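Side-chain contacts in xylose isomerase-like TIM barrel domain-containing protein (Parabacteroides distasonis, PDB 4KW2), which is of unknown function but has a xylose isomerase-like TIM barrel and is probably related to sugar isomerases of that family: residues C78-L81 / R82-K86; E104-D107 / K108-A111. One frame throughout, in Å; residues are numbered along the deposited sequence.

Contact 1: C78-L81 / R82-K86; sequences CALL and RHEFK. With SO4 (sulfate ion), chain G.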
loop_
_atom_site.group_PDB
_atom_site.type_symbol
_atom_site.label_atom_id
_atom_site.label_comp_id
_atom_site.label_asym_id
_atom_site.label_seq_id
_atom_site.Cartn_x
_atom_site.Cartn_y
_atom_site.Cartn_z
ATOM N N CYS A 78 -7.181 27.531 -21.095
ATOM C CA CYS A 78 -5.719 27.435 -20.983
ATOM C C CYS A 78 -5.106 28.736 -20.476
ATOM O O CYS A 78 -4.206 28.716 -19.639
ATOM C CB CYS A 78 -5.086 27.072 -22.327
ATOM S SG CYS A 78 -5.278 25.337 -22.787
ATOM N N ALA A 79 -5.596 29.865 -20.979
ATOM C CA ALA A 79 -5.100 31.168 -20.542
ATOM C C ALA A 79 -5.495 31.433 -19.093
ATOM O O ALA A 79 -4.714 31.982 -18.317
ATOM C CB ALA A 79 -5.616 32.278 -21.452
ATOM N N LEU A 80 -6.708 31.029 -18.728
ATOM C CA LEU A 80 -7.166 31.177 -17.354
ATOM C C LEU A 80 -6.359 30.283 -16.406
ATOM O O LEU A 80 -6.003 30.701 -15.303
ATOM C CB LEU A 80 -8.656 30.859 -17.251
ATOM C CG LEU A 80 -9.334 31.118 -15.906
ATOM C CD1 LEU A 80 -9.063 32.524 -15.389
ATOM C CD2 LEU A 80 -10.832 30.873 -16.035
ATOM N N LEU A 81 -6.048 29.069 -16.845
ATOM C CA LEU A 81 -5.248 28.157 -16.027
ATOM C C LEU A 81 -3.854 28.740 -15.774
ATOM O O LEU A 81 -3.364 28.710 -14.649
ATOM C CB LEU A 81 -5.152 26.774 -16.688
ATOM C CG LEU A 81 -4.444 25.673 -15.889
ATOM C CD1 LEU A 81 -5.092 25.506 -14.526
ATOM C CD2 LEU A 81 -4.455 24.361 -16.659
ATOM N N ARG A 82 -3.230 29.286 -16.816
ATOM C CA ARG A 82 -1.933 29.945 -16.662
ATOM C C ARG A 82 -2.007 31.091 -15.650
ATOM O O ARG A 82 -1.147 31.211 -14.775
ATOM C CB ARG A 82 -1.409 30.459 -18.008
ATOM C CG ARG A 82 -0.937 29.356 -18.949
ATOM C CD ARG A 82 -0.058 29.901 -20.073
ATOM N NE ARG A 82 -0.745 30.932 -20.850
ATOM C CZ ARG A 82 -1.600 30.710 -21.853
ATOM N NH1 ARG A 82 -1.912 29.476 -22.246
ATOM N NH2 ARG A 82 -2.162 31.742 -22.469
ATOM N N HIS A 83 -3.045 31.912 -15.764
ATOM C CA HIS A 83 -3.246 33.040 -14.856
ATOM C C HIS A 83 -3.409 32.594 -13.400
ATOM O O HIS A 83 -2.851 33.211 -12.491
ATOM C CB HIS A 83 -4.471 33.843 -15.301
ATOM C CG HIS A 83 -4.879 34.911 -14.337
ATOM N ND1 HIS A 83 -4.181 36.091 -14.195
ATOM C CD2 HIS A 83 -5.914 34.977 -13.466
ATOM C CE1 HIS A 83 -4.767 36.837 -13.275
ATOM N NE2 HIS A 83 -5.822 36.185 -12.818
ATOM N N GLU A 84 -4.177 31.525 -13.192
ATOM C CA GLU A 84 -4.459 31.001 -11.857
ATOM C C GLU A 84 -3.207 30.453 -11.157
ATOM O O GLU A 84 -3.042 30.617 -9.950
ATOM C CB GLU A 84 -5.544 29.917 -11.929
ATOM C CG GLU A 84 -6.951 30.448 -12.192
ATOM C CD GLU A 84 -7.411 31.454 -11.155
ATOM O OE1 GLU A 84 -7.349 31.142 -9.945
ATOM O OE2 GLU A 84 -7.829 32.559 -11.551
ATOM N N PHE A 85 -2.333 29.796 -11.912
ATOM C CA PHE A 85 -1.015 29.422 -11.393
ATOM C C PHE A 85 -0.189 30.665 -11.047
ATOM O O PHE A 85 0.360 30.777 -9.953
ATOM C CB PHE A 85 -0.261 28.560 -12.406
ATOM C CG PHE A 85 -0.567 27.089 -12.306
ATOM C CD1 PHE A 85 0.178 26.270 -11.472
ATOM C CD2 PHE A 85 -1.579 26.519 -13.060
ATOM C CE1 PHE A 85 -0.082 24.913 -11.387
ATOM C CE2 PHE A 85 -1.853 25.164 -12.973
ATOM C CZ PHE A 85 -1.101 24.358 -12.141
ATOM N N LYS A 86 -0.127 31.606 -11.982
ATOM C CA LYS A 86 0.747 32.769 -11.849
ATOM C C LYS A 86 0.418 33.624 -10.623
ATOM O O LYS A 86 1.321 33.999 -9.885
ATOM C CB LYS A 86 0.689 33.633 -13.114
ATOM C CG LYS A 86 1.734 34.741 -13.173
ATOM C CD LYS A 86 1.264 35.902 -14.030
ATOM C CE LYS A 86 2.255 37.058 -14.011
ATOM N NZ LYS A 86 3.443 36.808 -14.876
HETATM S S SO4 G . -1.389 37.023 -16.116
HETATM O O1 SO4 G . -0.064 37.683 -16.180
HETATM O O2 SO4 G . -2.356 37.826 -16.901
HETATM O O3 SO4 G . -1.300 35.650 -16.670
HETATM O O4 SO4 G . -1.837 36.936 -14.708
#
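R82 folds back along its own helix over A79, a local i to i-3 contact that shows how a surface helix uses a long cationic side chain. The flat guanidinium covers the preceding turn: A79 CA stands 3.5 Å above its plane, offset toward the edge of the group, and A79 CB lies 3.6 Å from R82 NH2. The bend at chi3 (-57°) turns the group back toward the start of the helix, where NH1 also makes a weak hydrogen bond to the carbonyl of K115 on helix 103-116. With an alanine here, A79 would probably lose the flat group lying over its CA, and the carbonyl of K115 a weak side-chain donor.

Apolar contact lies on the side turned to helix 36-46. L81 and F85 run side by side, L81 CD1 reaching F85 CE2 at 3.6 Å, while L81 O meets the edge of the phenyl ring in its plane, 3.2 Å from F85 CD2. L36, M37 and L40 of helix 36-46 pack against this pair.

Backbone bonding is regular alpha-helical, from R82 N to C78 O through F85 N to L81 O. Among the polar ends, E84 lies alongside L80 but forms its salt bridge with R88, whereas H83 ND1 donates to O4 of a sulfate probably carried over from crystallisation. The L81-F85 pair thus meets helix 36-46 by carbon, while R82, E84 and H83 each find a polar partner beyond the preceding turn.

Contact 2: E104-D107 / K108-A111; sequences EEWD and KFFA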
loop_
_atom_site.group_PDB
_atom_site.type_symbol
_atom_site.label_atom_id
_atom_site.label_comp_id
_atom_site.label_asym_id
_atom_site.label_seq_id
_atom_site.Cartn_x
_atom_site.Cartn_y
_atom_site.Cartn_z
ATOM N N GLU A 104 -1.744 10.151 -31.402
ATOM C CA GLU A 104 -2.635 11.304 -31.301
ATOM C C GLU A 104 -2.660 11.842 -29.868
ATOM O O GLU A 104 -2.525 13.043 -29.652
ATOM C CB GLU A 104 -4.051 10.926 -31.735
ATOM C CG GLU A 104 -5.036 12.089 -31.733
ATOM C CD GLU A 104 -6.459 11.675 -32.076
ATOM O OE1 GLU A 104 -6.784 10.468 -32.000
ATOM O OE2 GLU A 104 -7.263 12.567 -32.415
ATOM N N GLU A 105 -2.823 10.944 -28.901
ATOM C CA GLU A 105 -2.828 11.324 -27.487
ATOM C C GLU A 105 -1.515 11.985 -27.065
ATOM O O GLU A 105 -1.521 13.031 -26.416
ATOM C CB GLU A 105 -3.113 10.107 -26.605
ATOM C CG GLU A 105 -4.542 9.585 -26.725
ATOM C CD GLU A 105 -4.719 8.168 -26.205
ATOM O OE1 GLU A 105 -3.707 7.460 -26.010
ATOM O OE2 GLU A 105 -5.882 7.759 -25.997
ATOM N N TRP A 106 -0.393 11.380 -27.438
ATOM C CA TRP A 106 0.907 11.949 -27.102
ATOM C C TRP A 106 1.017 13.347 -27.675
ATOM O O TRP A 106 1.370 14.283 -26.965
ATOM C CB TRP A 106 2.055 11.074 -27.613
ATOM C CG TRP A 106 2.261 9.836 -26.803
ATOM C CD1 TRP A 106 2.143 8.549 -27.230
ATOM C CD2 TRP A 106 2.618 9.766 -25.417
ATOM N NE1 TRP A 106 2.406 7.680 -26.201
ATOM C CE2 TRP A 106 2.701 8.401 -25.077
ATOM C CE3 TRP A 106 2.875 10.722 -24.432
ATOM C CZ2 TRP A 106 3.034 7.969 -23.795
ATOM C CZ3 TRP A 106 3.206 10.291 -23.158
ATOM C CH2 TRP A 106 3.283 8.927 -22.853
ATOM N N ASP A 107 0.682 13.482 -28.956
ATOM C CA ASP A 107 0.754 14.769 -29.644
ATOM C C ASP A 107 -0.054 15.837 -28.911
ATOM O O ASP A 107 0.455 16.921 -28.627
ATOM C CB ASP A 107 0.259 14.633 -31.086
ATOM C CG ASP A 107 0.500 15.884 -31.901
ATOM O OD1 ASP A 107 1.676 16.280 -32.058
ATOM O OD2 ASP A 107 -0.488 16.472 -32.388
ATOM N N LYS A 108 -1.306 15.518 -28.595
ATOM C CA LYS A 108 -2.187 16.450 -27.885
ATOM C C LYS A 108 -1.666 16.805 -26.486
ATOM O O LYS A 108 -1.784 17.947 -26.046
ATOM C CB LYS A 108 -3.597 15.871 -27.771
ATOM C CG LYS A 108 -4.368 15.804 -29.080
ATOM C CD LYS A 108 -5.644 14.988 -28.895
ATOM C CE LYS A 108 -6.396 14.770 -30.197
ATOM N NZ LYS A 108 -7.337 15.875 -30.508
ATOM N N PHE A 109 -1.092 15.819 -25.802
ATOM C CA PHE A 109 -0.531 16.000 -24.462
ATOM C C PHE A 109 0.668 16.962 -24.459
ATOM O O PHE A 109 0.730 17.882 -23.634
ATOM C CB PHE A 109 -0.144 14.633 -23.893
ATOM C CG PHE A 109 0.596 14.688 -22.585
ATOM C CD1 PHE A 109 -0.053 15.042 -21.413
ATOM C CD2 PHE A 109 1.938 14.329 -22.519
ATOM C CE1 PHE A 109 0.631 15.070 -20.207
ATOM C CE2 PHE A 109 2.620 14.348 -21.318
ATOM C CZ PHE A 109 1.968 14.720 -20.160
ATOM N N PHE A 110 1.602 16.755 -25.388
ATOM C CA PHE A 110 2.763 17.640 -25.529
ATOM C C PHE A 110 2.374 19.051 -25.967
ATOM O O PHE A 110 2.963 20.026 -25.508
ATOM C CB PHE A 110 3.775 17.065 -26.526
ATOM C CG PHE A 110 4.763 16.117 -25.908
ATOM C CD1 PHE A 110 4.406 14.807 -25.620
ATOM C CD2 PHE A 110 6.052 16.534 -25.621
ATOM C CE1 PHE A 110 5.312 13.932 -25.052
ATOM C CE2 PHE A 110 6.968 15.664 -25.052
ATOM C CZ PHE A 110 6.596 14.361 -24.767
ATOM N N ALA A 111 1.401 19.158 -26.869
ATOM C CA ALA A 111 0.895 20.467 -27.297
ATOM C C ALA A 111 0.294 21.219 -26.115
ATOM O O ALA A 111 0.536 22.410 -25.942
ATOM C CB ALA A 111 -0.146 20.309 -28.398
#
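K108 and E104 lie side by side one turn apart on helix 103-116, one of the outer helices of the TIM barrel and the crossover between parallel strands 91-98 and 120-123. The lysine touches mainly through carbon: K108 CE comes within 3.2 Å of E104 OE2, whereas NZ stops at 3.8 Å, a long salt bridge. A final bend in the lysine chain (chi4 -87°) turns the ammonium aside from the line of its methylenes. K108 N closes the turn on E104 O at 3.0 Å.

F109 comes next and faces inward. Its CG is anti to the backbone N (chi1 173°), which sets the ring alongside W106, with F109 CD2 at the indole edge, 4.2 Å from W106 CE3. The phenyl ring also packs on F95 and A98 of strand 91-98 and on V121 of strand 120-123, and W216 of a second subunit reaches it.

F110 meets the same indole carbon from a different direction, its side chain slanting across that of W106, with F110 CE1 4.1 Å from W106 CE3. Both aromatic residues therefore share one corner of the tryptophan, whose ring also makes an edge-to-face contact with Y100. W106 O lies in the plane of the F110 ring, at its edge, and accepts the hydrogen bond from F110 N.

A111 ends the run with its methyl directed at the preceding turn: A111 CB rests 3.4 Å from D107 O.

How the contacts relate
Contacts 1 and 2 lie on consecutive outer helices of the barrel. Contact 1 comes first in the chain, on helix 75-86 between strands 50-53 and 91-98; contact 2 follows on helix 103-116, between strands 91-98 and 120-123. Strand 91-98 is thus common to both crossovers. Their centres are 20 Å apart and their nearest atoms about 7 Å, so the two do not touch, but the helices are neighbours: C78 of contact 1 packs on F112, K115 and I116, which continue the helix of contact 2. Together they form adjoining parts of the helical layer around the eight-stranded barrel.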